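Local atomic coordinates of transcriptional regulatory protein RcsB (Salmonella typhimurium, PDB entry 5O8Z), a protein that probably acts as the response regulator of the Rcs signalling system, binding regulatory DNA and controlling transcription of numerous genes with or without RcsA. Residues B[6-11]-B[29-34]; B[51-56]-B[79-84]; B[55-60]-B[85-90]; B[91-96]-B[202-207]. One frame throughout, in Å; residues are numbered along the deposited sequence.

Interaction 1: residues B[6-11]-B[29-34]; sequences VIIADD and VNVVGE. With MG (magnesium ion), chain F.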
loop_
_atom_site.group_PDB
_atom_site.type_symbol
_atom_site.label_atom_id
_atom_site.label_comp_id
_atom_site.label_asym_id
_atom_site.label_seq_id
_atom_site.Cartn_x
_atom_site.Cartn_y
_atom_site.Cartn_z
ATOM N N VAL B 6 16.028 -7.195 16.328
ATOM C CA VAL B 6 15.149 -6.480 15.419
ATOM C C VAL B 6 13.690 -6.795 15.715
ATOM O O VAL B 6 13.300 -7.956 15.845
ATOM C CB VAL B 6 15.474 -6.820 13.942
ATOM C CG1 VAL B 6 14.534 -6.093 12.992
ATOM C CG2 VAL B 6 16.909 -6.420 13.631
ATOM N N ILE B 7 12.899 -5.733 15.820
ATOM C CA ILE B 7 11.447 -5.836 15.861
ATOM C C ILE B 7 10.924 -5.397 14.501
ATOM O O ILE B 7 11.356 -4.391 13.962
ATOM C CB ILE B 7 10.850 -4.963 16.984
ATOM C CG1 ILE B 7 11.159 -5.630 18.328
ATOM C CG2 ILE B 7 9.339 -4.798 16.814
ATOM C CD1 ILE B 7 10.581 -4.931 19.544
ATOM N N ILE B 8 9.980 -6.160 13.977
ATOM C CA ILE B 8 9.326 -5.852 12.713
ATOM C C ILE B 8 7.859 -5.599 12.959
ATOM O O ILE B 8 7.216 -6.336 13.700
ATOM C CB ILE B 8 9.452 -7.011 11.734
ATOM C CG1 ILE B 8 10.918 -7.381 11.507
ATOM C CG2 ILE B 8 8.845 -6.620 10.400
ATOM C CD1 ILE B 8 11.092 -8.756 10.858
ATOM N N ALA B 9 7.313 -4.582 12.307
ATOM C CA ALA B 9 5.898 -4.286 12.421
ATOM C C ALA B 9 5.296 -3.944 11.067
ATOM O O ALA B 9 5.770 -3.033 10.403
ATOM C CB ALA B 9 5.674 -3.140 13.402
ATOM N N ASP B 10 4.258 -4.673 10.675
ATOM C CA ASP B 10 3.479 -4.382 9.468
ATOM C C ASP B 10 2.133 -5.059 9.594
ATOM O O ASP B 10 2.081 -6.175 10.102
ATOM C CB ASP B 10 4.209 -4.902 8.226
ATOM C CG ASP B 10 3.666 -4.300 6.914
ATOM O OD1 ASP B 10 2.495 -4.601 6.561
ATOM O OD2 ASP B 10 4.418 -3.547 6.212
ATOM N N ASP B 11 1.064 -4.417 9.107
ATOM C CA ASP B 11 -0.274 -5.021 9.155
ATOM C C ASP B 11 -0.561 -6.109 8.105
ATOM O O ASP B 11 -1.636 -6.701 8.123
ATOM C CB ASP B 11 -1.397 -3.963 9.165
ATOM C CG ASP B 11 -1.416 -3.076 7.936
ATOM O OD1 ASP B 11 -0.330 -2.719 7.439
ATOM O OD2 ASP B 11 -2.517 -2.686 7.489
ATOM N N VAL B 29 21.727 -10.218 12.341
ATOM C CA VAL B 29 20.358 -9.807 12.642
ATOM C C VAL B 29 19.621 -10.941 13.351
ATOM O O VAL B 29 19.631 -12.089 12.895
ATOM C CB VAL B 29 19.601 -9.356 11.376
ATOM C CG1 VAL B 29 18.107 -9.216 11.637
ATOM C CG2 VAL B 29 20.166 -8.028 10.881
ATOM N N ASN B 30 18.983 -10.583 14.468
ATOM C CA ASN B 30 18.103 -11.470 15.211
ATOM C C ASN B 30 16.719 -10.818 15.365
ATOM O O ASN B 30 16.592 -9.729 15.910
ATOM C CB ASN B 30 18.710 -11.745 16.578
ATOM C CG ASN B 30 17.916 -12.748 17.380
ATOM O OD1 ASN B 30 17.638 -13.861 16.919
ATOM N ND2 ASN B 30 17.573 -12.376 18.603
ATOM N N VAL B 31 15.686 -11.505 14.892
ATOM C CA VAL B 31 14.312 -11.028 15.005
ATOM C C VAL B 31 13.679 -11.523 16.323
ATOM O O VAL B 31 13.336 -12.690 16.465
ATOM C CB VAL B 31 13.455 -11.454 13.795
ATOM C CG1 VAL B 31 12.024 -10.948 13.955
ATOM C CG2 VAL B 31 14.071 -10.927 12.506
ATOM N N VAL B 32 13.513 -10.596 17.258
ATOM C CA VAL B 32 12.945 -10.873 18.578
ATOM C C VAL B 32 11.432 -10.603 18.689
ATOM O O VAL B 32 10.862 -10.810 19.760
ATOM C CB VAL B 32 13.694 -10.061 19.663
ATOM C CG1 VAL B 32 15.185 -10.373 19.614
ATOM C CG2 VAL B 32 13.449 -8.553 19.550
ATOM N N GLY B 33 10.785 -10.110 17.617
ATOM C CA GLY B 33 9.344 -9.856 17.654
ATOM C C GLY B 33 8.745 -9.370 16.333
ATOM O O GLY B 33 9.402 -8.642 15.597
ATOM N N GLU B 34 7.519 -9.814 16.047
ATOM C CA GLU B 34 6.744 -9.422 14.877
ATOM C C GLU B 34 5.376 -8.948 15.337
ATOM O O GLU B 34 4.715 -9.666 16.080
ATOM C CB GLU B 34 6.490 -10.622 13.972
ATOM C CG GLU B 34 7.630 -11.048 13.085
ATOM C CD GLU B 34 7.401 -12.451 12.555
ATOM O OE1 GLU B 34 8.145 -13.361 13.027
ATOM O OE2 GLU B 34 6.471 -12.642 11.709
HETATM MG MG MG F . 0.455 -1.204 6.167
HETATM O O HOH W 1 1.070 -2.734 4.905
HETATM O O HOH W 2 -1.369 -1.272 5.330
#
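V6 and V29 meet through their methyls where the strands 4-9 and 29-35 begin to run side by side. Followed outward, V6 starts with CB, which lies 3.7 Å from N30 O. With CG1 anti to the backbone N (chi1 179°), CG2 falls beside that N, on the side of V29, and reaches CG1 of V29 at 3.6 Å. The other branch, CG1, turns to the opposite neighbour in the sheet and packs on I54. Valine's two short branches suit an inner strand, since they can touch the neighbouring strand on each side. The backbone of V6 is gripped twice: V6 N donates to N30 O at 2.6 Å, and V6 O accepts from V32 N at 3.0 Å. Further along, I8 N gives G33 O a nearly straight bond of 3.0 Å (172° at the hydrogen).

This is the parallel pairing of a beta-alpha-beta unit, strand 4-9, helix 13-23 and strand 29-35, at one side of the CheY-like receiver sheet. I8 stands on the same face as V6 and V31. The I8 side chain crosses that of V31 at about a right angle, CD1 coming 3.9 Å from V31 CG1, while L16 and I19 of helix 13-23 pack on it. I7 points to the other face, where CG1 lies 3.9 Å from V32 CG2 and L41 of helix 38-44 adds a further contact. E34, near the surface, sends its carboxylate to R20 in a salt bridge. Beyond the strand the chain turns acidic: D11 OD1 binds the magnesium ion at 2.1 Å, and D10 OD2 pairs with K109.

Interaction 2: residues B[51-56]-B[79-84]; sequences HVLITD and PSLSII. With MG (magnesium ion), chain F; BEF (beryllium trifluoride ion), chain E.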
loop_
_atom_site.group_PDB
_atom_site.type_symbol
_atom_site.label_atom_id
_atom_site.label_comp_id
_atom_site.label_asym_id
_atom_site.label_seq_id
_atom_site.Cartn_x
_atom_site.Cartn_y
_atom_site.Cartn_z
ATOM N N HIS B 51 17.045 -3.333 19.590
ATOM C CA HIS B 51 17.977 -2.288 19.168
ATOM C C HIS B 51 17.430 -1.517 17.957
ATOM O O HIS B 51 17.685 -0.332 17.811
ATOM C CB HIS B 51 19.368 -2.874 18.867
ATOM C CG HIS B 51 19.903 -3.761 19.958
ATOM N ND1 HIS B 51 19.564 -3.598 21.287
ATOM C CD2 HIS B 51 20.761 -4.808 19.919
ATOM C CE1 HIS B 51 20.177 -4.514 22.014
ATOM N NE2 HIS B 51 20.907 -5.264 21.208
ATOM N N VAL B 52 16.670 -2.195 17.110
ATOM C CA VAL B 52 16.136 -1.612 15.896
ATOM C C VAL B 52 14.667 -2.005 15.697
ATOM O O VAL B 52 14.275 -3.130 15.983
ATOM C CB VAL B 52 16.967 -2.051 14.664
ATOM C CG1 VAL B 52 16.464 -1.361 13.410
ATOM C CG2 VAL B 52 18.443 -1.745 14.884
ATOM N N LEU B 53 13.874 -1.048 15.223
ATOM C CA LEU B 53 12.514 -1.290 14.789
ATOM C C LEU B 53 12.441 -1.043 13.269
ATOM O O LEU B 53 12.825 0.011 12.814
ATOM C CB LEU B 53 11.552 -0.346 15.520
ATOM C CG LEU B 53 10.120 -0.218 14.987
ATOM C CD1 LEU B 53 9.402 -1.565 15.010
ATOM C CD2 LEU B 53 9.332 0.790 15.786
ATOM N N ILE B 54 11.957 -2.032 12.517
ATOM C CA ILE B 54 11.615 -1.893 11.111
ATOM C C ILE B 54 10.101 -1.821 11.085
ATOM O O ILE B 54 9.445 -2.827 11.349
ATOM C CB ILE B 54 12.069 -3.122 10.292
ATOM C CG1 ILE B 54 13.587 -3.315 10.413
ATOM C CG2 ILE B 54 11.590 -2.983 8.848
ATOM C CD1 ILE B 54 14.092 -4.624 9.819
ATOM N N THR B 55 9.551 -0.646 10.786
ATOM C CA THR B 55 8.111 -0.420 10.930
ATOM C C THR B 55 7.444 0.119 9.715
ATOM O O THR B 55 7.963 0.953 9.007
ATOM C CB THR B 55 7.725 0.500 12.119
ATOM O OG1 THR B 55 6.289 0.465 12.321
ATOM C CG2 THR B 55 8.167 1.962 11.917
ATOM N N ASP B 56 6.214 -0.332 9.560
ATOM C CA ASP B 56 5.276 0.153 8.580
ATOM C C ASP B 56 4.676 1.482 9.064
ATOM O O ASP B 56 4.751 1.762 10.248
ATOM C CB ASP B 56 4.196 -0.915 8.446
ATOM C CG ASP B 56 3.291 -0.678 7.304
ATOM O OD1 ASP B 56 3.701 -0.003 6.348
ATOM O OD2 ASP B 56 2.166 -1.177 7.350
ATOM N N PRO B 79 13.967 6.258 23.180
ATOM C CA PRO B 79 14.874 7.136 22.422
ATOM C C PRO B 79 16.105 6.438 21.859
ATOM O O PRO B 79 16.640 6.880 20.837
ATOM C CB PRO B 79 15.261 8.209 23.443
ATOM C CG PRO B 79 15.099 7.546 24.761
ATOM C CD PRO B 79 13.973 6.574 24.621
ATOM N N SER B 80 16.528 5.355 22.510
ATOM C CA SER B 80 17.686 4.583 22.083
ATOM C C SER B 80 17.380 3.609 20.942
ATOM O O SER B 80 18.298 3.060 20.328
ATOM C CB SER B 80 18.254 3.803 23.270
ATOM O OG SER B 80 18.522 4.670 24.356
ATOM N N LEU B 81 16.100 3.383 20.684
ATOM C CA LEU B 81 15.668 2.504 19.623
ATOM C C LEU B 81 15.916 3.139 18.257
ATOM O O LEU B 81 15.430 4.231 17.975
ATOM C CB LEU B 81 14.185 2.204 19.802
ATOM C CG LEU B 81 13.548 1.201 18.858
ATOM C CD1 LEU B 81 14.134 -0.179 19.063
ATOM C CD2 LEU B 81 12.033 1.205 19.066
ATOM N N SER B 82 16.658 2.453 17.398
ATOM C CA SER B 82 16.836 2.931 16.030
ATOM C C SER B 82 15.605 2.554 15.189
ATOM O O SER B 82 15.039 1.469 15.352
ATOM C CB SER B 82 18.143 2.393 15.427
ATOM O OG SER B 82 19.252 2.904 16.149
ATOM N N ILE B 83 15.165 3.464 14.321
ATOM C CA ILE B 83 13.962 3.241 13.541
ATOM C C ILE B 83 14.256 3.258 12.044
ATOM O O ILE B 83 14.841 4.209 11.539
ATOM C CB ILE B 83 12.875 4.275 13.900
ATOM C CG1 ILE B 83 12.528 4.171 15.395
ATOM C CG2 ILE B 83 11.632 4.027 13.049
ATOM C CD1 ILE B 83 11.560 5.212 15.912
ATOM N N ILE B 84 13.843 2.203 11.343
ATOM C CA ILE B 84 13.782 2.224 9.875
ATOM C C ILE B 84 12.343 2.042 9.448
ATOM O O ILE B 84 11.688 1.074 9.828
ATOM C CB ILE B 84 14.623 1.113 9.217
ATOM C CG1 ILE B 84 16.082 1.231 9.631
ATOM C CG2 ILE B 84 14.513 1.166 7.697
ATOM C CD1 ILE B 84 16.847 -0.063 9.458
HETATM MG MG MG F . 0.455 -1.204 6.167
HETATM BE BE BEF E . 2.657 0.669 4.990
HETATM F F1 BEF E . 1.214 0.382 5.216
HETATM F F2 BEF E . 2.878 2.128 5.211
HETATM F F3 BEF E . 3.278 0.246 3.704
HETATM O O HOH W 1 1.070 -2.734 4.905
HETATM O O HOH W 2 -1.369 -1.272 5.330
#
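H51 O accepts from S82 N at 3.0 Å, and from there the two strands share their polar groups in alternation. S82 O takes L53 N (2.8 Å), L53 O takes I84 N (2.8 Å), and I84 O takes T55 N (2.9 Å). The amides of V52 and I54 face the other way and are used by strand 4-9, while I83 N donates to the carboxylate of E104. Strand 52-55 is therefore bonded along both edges, as befits the middle strand of the parallel receiver sheet; its link to strand 82-87 is a beta-alpha-beta crossover through helix 67-77.

Beta-branched and aliphatic residues suit so buried a place. L53 CB meets L81 CD2 at 3.9 Å, with I74 of helix 67-77 over them, and V52 crosses I84 on the face lined by helix 115-124. T55 is a buried polar residue, and its OG1 donates to D56 O (2.9 Å), in the carbonyl plane on a lone pair.

Past the strand, both carboxylate oxygens of D56 are engaged. OD1 is bonded covalently to the beryllium at 1.8 Å, in the manner of an acyl phosphate, and OD2 binds the magnesium ion at 2.1 Å.

Interaction 3: residues B[55-60]-B[85-90]; sequences TDLSMP and VLTMNN. With MG (magnesium ion), chain F; BEF (beryllium trifluoride ion), chain E.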
loop_
_atom_site.group_PDB
_atom_site.type_symbol
_atom_site.label_atom_id
_atom_site.label_comp_id
_atom_site.label_asym_id
_atom_site.label_seq_id
_atom_site.Cartn_x
_atom_site.Cartn_y
_atom_site.Cartn_z
ATOM N N THR B 55 9.551 -0.646 10.786
ATOM C CA THR B 55 8.111 -0.420 10.930
ATOM C C THR B 55 7.444 0.119 9.715
ATOM O O THR B 55 7.963 0.953 9.007
ATOM C CB THR B 55 7.725 0.500 12.119
ATOM O OG1 THR B 55 6.289 0.465 12.321
ATOM C CG2 THR B 55 8.167 1.962 11.917
ATOM N N ASP B 56 6.214 -0.332 9.560
ATOM C CA ASP B 56 5.276 0.153 8.580
ATOM C C ASP B 56 4.676 1.482 9.064
ATOM O O ASP B 56 4.751 1.762 10.248
ATOM C CB ASP B 56 4.196 -0.915 8.446
ATOM C CG ASP B 56 3.291 -0.678 7.304
ATOM O OD1 ASP B 56 3.701 -0.003 6.348
ATOM O OD2 ASP B 56 2.166 -1.177 7.350
ATOM N N LEU B 57 4.124 2.294 8.144
ATOM C CA LEU B 57 3.431 3.544 8.489
ATOM C C LEU B 57 1.926 3.357 8.647
ATOM O O LEU B 57 1.372 3.849 9.618
ATOM C CB LEU B 57 3.660 4.662 7.448
ATOM C CG LEU B 57 4.997 5.412 7.402
ATOM C CD1 LEU B 57 4.967 6.490 6.306
ATOM C CD2 LEU B 57 5.370 6.059 8.731
ATOM N N SER B 58 1.256 2.706 7.685
ATOM C CA SER B 58 -0.178 2.472 7.799
ATOM C C SER B 58 -0.424 1.134 8.447
ATOM O O SER B 58 -0.140 0.104 7.844
ATOM C CB SER B 58 -0.916 2.535 6.458
ATOM O OG SER B 58 -0.643 3.752 5.793
ATOM N N MET B 59 -0.949 1.166 9.674
ATOM C CA MET B 59 -1.390 -0.032 10.392
ATOM C C MET B 59 -2.564 0.280 11.307
ATOM O O MET B 59 -2.677 1.401 11.788
ATOM C CB MET B 59 -0.297 -0.549 11.324
ATOM C CG MET B 59 1.060 -0.782 10.708
ATOM S SD MET B 59 2.229 -1.444 11.931
ATOM C CE MET B 59 1.893 -0.415 13.363
ATOM N N PRO B 60 -3.383 -0.737 11.634
ATOM C CA PRO B 60 -4.358 -0.511 12.689
ATOM C C PRO B 60 -3.745 -0.202 14.064
ATOM O O PRO B 60 -2.585 -0.504 14.342
ATOM C CB PRO B 60 -5.152 -1.826 12.747
ATOM C CG PRO B 60 -4.771 -2.590 11.530
ATOM C CD PRO B 60 -3.429 -2.112 11.122
ATOM N N VAL B 85 11.855 2.963 8.626
ATOM C CA VAL B 85 10.487 2.886 8.127
ATOM C C VAL B 85 10.508 2.193 6.773
ATOM O O VAL B 85 11.346 2.522 5.917
ATOM C CB VAL B 85 9.862 4.283 8.028
ATOM C CG1 VAL B 85 8.569 4.263 7.244
ATOM C CG2 VAL B 85 9.649 4.838 9.431
ATOM N N LEU B 86 9.635 1.196 6.619
ATOM C CA LEU B 86 9.464 0.467 5.357
ATOM C C LEU B 86 8.009 0.655 5.006
ATOM O O LEU B 86 7.139 0.129 5.697
ATOM C CB LEU B 86 9.815 -1.017 5.512
ATOM C CG LEU B 86 9.474 -1.960 4.348
ATOM C CD1 LEU B 86 10.264 -1.620 3.080
ATOM C CD2 LEU B 86 9.755 -3.400 4.742
ATOM N N THR B 87 7.744 1.402 3.936
ATOM C CA THR B 87 6.405 1.867 3.616
ATOM C C THR B 87 6.136 1.892 2.113
ATOM O O THR B 87 7.030 2.105 1.325
ATOM C CB THR B 87 6.163 3.286 4.207
ATOM O OG1 THR B 87 4.794 3.674 4.027
ATOM C CG2 THR B 87 7.102 4.339 3.616
ATOM N N MET B 88 4.886 1.663 1.750
ATOM C CA MET B 88 4.412 1.864 0.390
ATOM C C MET B 88 3.948 3.290 0.137
ATOM O O MET B 88 3.566 3.591 -0.989
ATOM C CB MET B 88 3.255 0.908 0.079
ATOM C CG MET B 88 1.941 1.264 0.768
ATOM S SD MET B 88 0.666 0.027 0.468
ATOM C CE MET B 88 0.952 -1.052 1.863
ATOM N N ASN B 89 3.915 4.131 1.175
ATOM C CA ASN B 89 3.347 5.474 1.085
ATOM C C ASN B 89 4.424 6.408 0.528
ATOM O O ASN B 89 5.188 7.015 1.297
ATOM C CB ASN B 89 2.845 5.989 2.468
ATOM C CG ASN B 89 1.785 5.066 3.129
ATOM O OD1 ASN B 89 1.205 4.178 2.498
ATOM N ND2 ASN B 89 1.538 5.285 4.415
ATOM N N ASN B 90 4.459 6.553 -0.793
ATOM C CA ASN B 90 5.482 7.397 -1.462
ATOM C C ASN B 90 5.119 8.887 -1.736
ATOM O O ASN B 90 5.734 9.526 -2.574
ATOM C CB ASN B 90 5.962 6.719 -2.756
ATOM C CG ASN B 90 4.870 6.590 -3.794
ATOM O OD1 ASN B 90 3.691 6.680 -3.479
ATOM N ND2 ASN B 90 5.261 6.348 -5.033
HETATM MG MG MG F . 0.455 -1.204 6.167
HETATM BE BE BEF E . 2.657 0.669 4.990
HETATM F F1 BEF E . 1.214 0.382 5.216
HETATM F F2 BEF E . 2.878 2.128 5.211
HETATM F F3 BEF E . 3.278 0.246 3.704
HETATM O O HOH W 1 1.070 -2.734 4.905
HETATM O O HOH W 2 -1.369 -1.272 5.330
#
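L57 lies across V85 at about a right angle, with its CG 3.8 Å from V85 CG1 and its CD2 branch on the V85 side. The other branch, CD1, slants over T87, 3.6 Å from T87 OG1. Leucine suits the spot because its fork can touch a valine and a threonine at once while I71, I94 and V98 of the neighbouring helices close round it. T55 and V85 instead lie side by side, methyl to methyl, and in the backbone L86 N donates to T55 O at 2.9 Å.

T87 carries OG1 on the side of the bound group, chi1 being -173°. The hydroxyl donates to F2 of the beryllium trifluoride at 2.7 Å and accepts from N89 N, an ST turn that leaves its rotation little freedom. This is consistent with the activated state of a receiver domain, in which the threonine or serine ending the fourth strand turns to the phosphoryl group, here mimicked by the trifluoride on D56. M88 N follows with a bond to F3 of 2.9 Å.

From the opposite loop S58 N donates to F2 at 3.0 Å, with L57 N as a second donor to the same fluorine, and S58 O binds the magnesium ion at 2.2 Å. The side chain of S58 turns to N89: ND2 meets S58 OG at 3.0 Å, only 4° out of the amide plane and almost straight (173° at the hydrogen). Serine suits the place because a short side chain brings an acceptor hydroxyl to the carboxamide, and the bond ties the two loops together beside the trifluoride. K109 supplies a further donor to the trifluoride, and M88 packs on M88 of the second subunit.

Interaction 4: residues B[91-96]-B[202-207]; sequences NPAILS and LNYLSS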
loop_
_atom_site.group_PDB
_atom_site.type_symbol
_atom_site.label_atom_id
_atom_site.label_comp_id
_atom_site.label_asym_id
_atom_site.label_seq_id
_atom_site.Cartn_x
_atom_site.Cartn_y
_atom_site.Cartn_z
ATOM N N ASN B 91 4.161 9.444 -1.005
ATOM C CA ASN B 91 3.788 10.872 -1.135
ATOM C C ASN B 91 4.974 11.693 -0.591
ATOM O O ASN B 91 5.356 11.495 0.551
ATOM C CB ASN B 91 2.481 11.126 -0.353
ATOM C CG ASN B 91 2.094 12.612 -0.226
ATOM O OD1 ASN B 91 2.662 13.507 -0.867
ATOM N ND2 ASN B 91 1.079 12.865 0.601
ATOM N N PRO B 92 5.575 12.582 -1.420
ATOM C CA PRO B 92 6.733 13.385 -1.000
ATOM C C PRO B 92 6.570 14.094 0.356
ATOM O O PRO B 92 7.532 14.171 1.119
ATOM C CB PRO B 92 6.849 14.428 -2.109
ATOM C CG PRO B 92 6.304 13.769 -3.310
ATOM C CD PRO B 92 5.231 12.844 -2.835
ATOM N N ALA B 93 5.368 14.604 0.624
ATOM C CA ALA B 93 5.054 15.317 1.865
ATOM C C ALA B 93 5.146 14.400 3.079
ATOM O O ALA B 93 5.710 14.797 4.104
ATOM C CB ALA B 93 3.670 15.919 1.785
ATOM N N ILE B 94 4.600 13.189 2.955
ATOM C CA ILE B 94 4.697 12.176 4.020
ATOM C C ILE B 94 6.147 11.806 4.292
ATOM O O ILE B 94 6.576 11.840 5.427
ATOM C CB ILE B 94 3.882 10.904 3.706
ATOM C CG1 ILE B 94 2.391 11.234 3.736
ATOM C CG2 ILE B 94 4.193 9.791 4.700
ATOM C CD1 ILE B 94 1.484 10.107 3.266
ATOM N N LEU B 95 6.915 11.521 3.239
ATOM C CA LEU B 95 8.293 11.110 3.409
ATOM C C LEU B 95 9.167 12.227 3.959
ATOM O O LEU B 95 10.055 11.964 4.780
ATOM C CB LEU B 95 8.852 10.566 2.095
ATOM C CG LEU B 95 8.133 9.343 1.493
ATOM C CD1 LEU B 95 8.612 9.083 0.073
ATOM C CD2 LEU B 95 8.334 8.092 2.336
ATOM N N SER B 96 8.921 13.475 3.545
ATOM C CA SER B 96 9.661 14.594 4.133
ATOM C C SER B 96 9.291 14.759 5.621
ATOM O O SER B 96 10.162 15.015 6.439
ATOM C CB SER B 96 9.510 15.903 3.327
ATOM O OG SER B 96 8.271 16.531 3.595
ATOM N N LEU B 202 -5.366 14.309 1.512
ATOM C CA LEU B 202 -6.015 13.280 2.357
ATOM C C LEU B 202 -5.048 12.162 2.702
ATOM O O LEU B 202 -4.982 11.752 3.856
ATOM C CB LEU B 202 -7.279 12.702 1.725
ATOM C CG LEU B 202 -8.589 13.411 2.080
ATOM C CD1 LEU B 202 -8.716 14.704 1.306
ATOM C CD2 LEU B 202 -9.774 12.508 1.769
ATOM N N ASN B 203 -4.280 11.698 1.721
ATOM C CA ASN B 203 -3.245 10.676 1.985
ATOM C C ASN B 203 -2.225 11.158 3.025
ATOM O O ASN B 203 -1.823 10.379 3.890
ATOM C CB ASN B 203 -2.555 10.217 0.692
ATOM C CG ASN B 203 -3.461 9.347 -0.183
ATOM O OD1 ASN B 203 -4.691 9.338 -0.031
ATOM N ND2 ASN B 203 -2.856 8.612 -1.104
ATOM N N TYR B 204 -1.849 12.447 2.973
ATOM C CA TYR B 204 -0.982 13.042 3.996
ATOM C C TYR B 204 -1.660 13.024 5.357
ATOM O O TYR B 204 -1.039 12.609 6.354
ATOM C CB TYR B 204 -0.580 14.479 3.635
ATOM C CG TYR B 204 0.203 15.193 4.729
ATOM C CD1 TYR B 204 -0.440 15.835 5.771
ATOM C CD2 TYR B 204 1.588 15.197 4.723
ATOM C CE1 TYR B 204 0.280 16.472 6.771
ATOM C CE2 TYR B 204 2.312 15.818 5.720
ATOM C CZ TYR B 204 1.658 16.463 6.732
ATOM O OH TYR B 204 2.395 17.085 7.695
ATOM N N LEU B 205 -2.909 13.502 5.389
ATOM C CA LEU B 205 -3.726 13.523 6.605
ATOM C C LEU B 205 -4.005 12.140 7.204
ATOM O O LEU B 205 -4.171 12.039 8.399
ATOM C CB LEU B 205 -5.072 14.221 6.363
ATOM C CG LEU B 205 -5.073 15.726 6.032
ATOM C CD1 LEU B 205 -6.449 16.165 5.554
ATOM C CD2 LEU B 205 -4.612 16.583 7.198
ATOM N N SER B 206 -4.061 11.082 6.396
ATOM C CA SER B 206 -4.214 9.723 6.957
ATOM C C SER B 206 -2.945 9.216 7.670
ATOM O O SER B 206 -3.044 8.339 8.511
ATOM C CB SER B 206 -4.692 8.735 5.895
ATOM O OG SER B 206 -3.951 8.885 4.702
ATOM N N SER B 207 -1.776 9.786 7.365
ATOM C CA SER B 207 -0.498 9.432 8.031
ATOM C C SER B 207 -0.048 10.397 9.143
ATOM O O SER B 207 0.937 10.126 9.819
ATOM C CB SER B 207 0.630 9.283 6.997
ATOM O OG SER B 207 0.562 8.026 6.350
#
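With chi1 at 174°, Y204 swings its ring toward the start of helix 92-100, while I94, extended at chi2 (172°), runs past it in the opposite direction to the backbone of helix 198-207. The ring meets A93 through one corner: its CD2 is 3.7 Å from A93 CB, and the A93 carbonyl carbon lies in plane at the ring edge. Alanine is apt here because its single methyl lets the large ring come close to the helix. I94 uses its whole length. CG1 rests 3.8 Å from Y204 CA, and CD1 goes further in, to 3.4 Å from N203 O and 3.8 Å from S207 OG. That carbonyl is not left to the methyl alone, since it accepts a hydrogen bond from S206 OG.

N91 stands at the N-cap of helix 92-100 and divides its amide between two tasks. OD1 accepts from A93 N at 3.3 Å, and ND2 is turned to the other helix, 3.8 Å from Y204 CB, with the amide plane steeply inclined to the ring. The short helical segments run 28° apart in direction, their axes 9.4 Å from each other at the closest.

S207, small enough to sit at this join, touches N89, so the helix reaches the surroundings of the phosphorylation pocket. L202 packs on N203 of the second subunit. The arrangement is an interdomain interface of a NarL-type response regulator, the receiver domain set against the last helix of the luxR-type helix-turn-helix domain.

Overall arrangement
Interactions 1, 2 and 3 belong to one receiver domain and its five-stranded parallel sheet. Interactions 1 and 2 lie on neighbouring strand pairs, their centres about 10 Å apart, with strands 4-9 and 52-55 bonded between them. Interaction 3 continues interaction 2 from the same stretch, sharing T55 and D56, its centre about 13 Å from that of interaction 2, where the strands open into the loops round the trifluoride. All three touch the magnesium ion. Interaction 4 comes last along the chain: helix 92-100 follows strand 82-87, and its partner belongs to the DNA-binding domain. It touches interaction 3, centres about 11 Å apart, consistent with a route from phosphorylation site to DNA-binding domain.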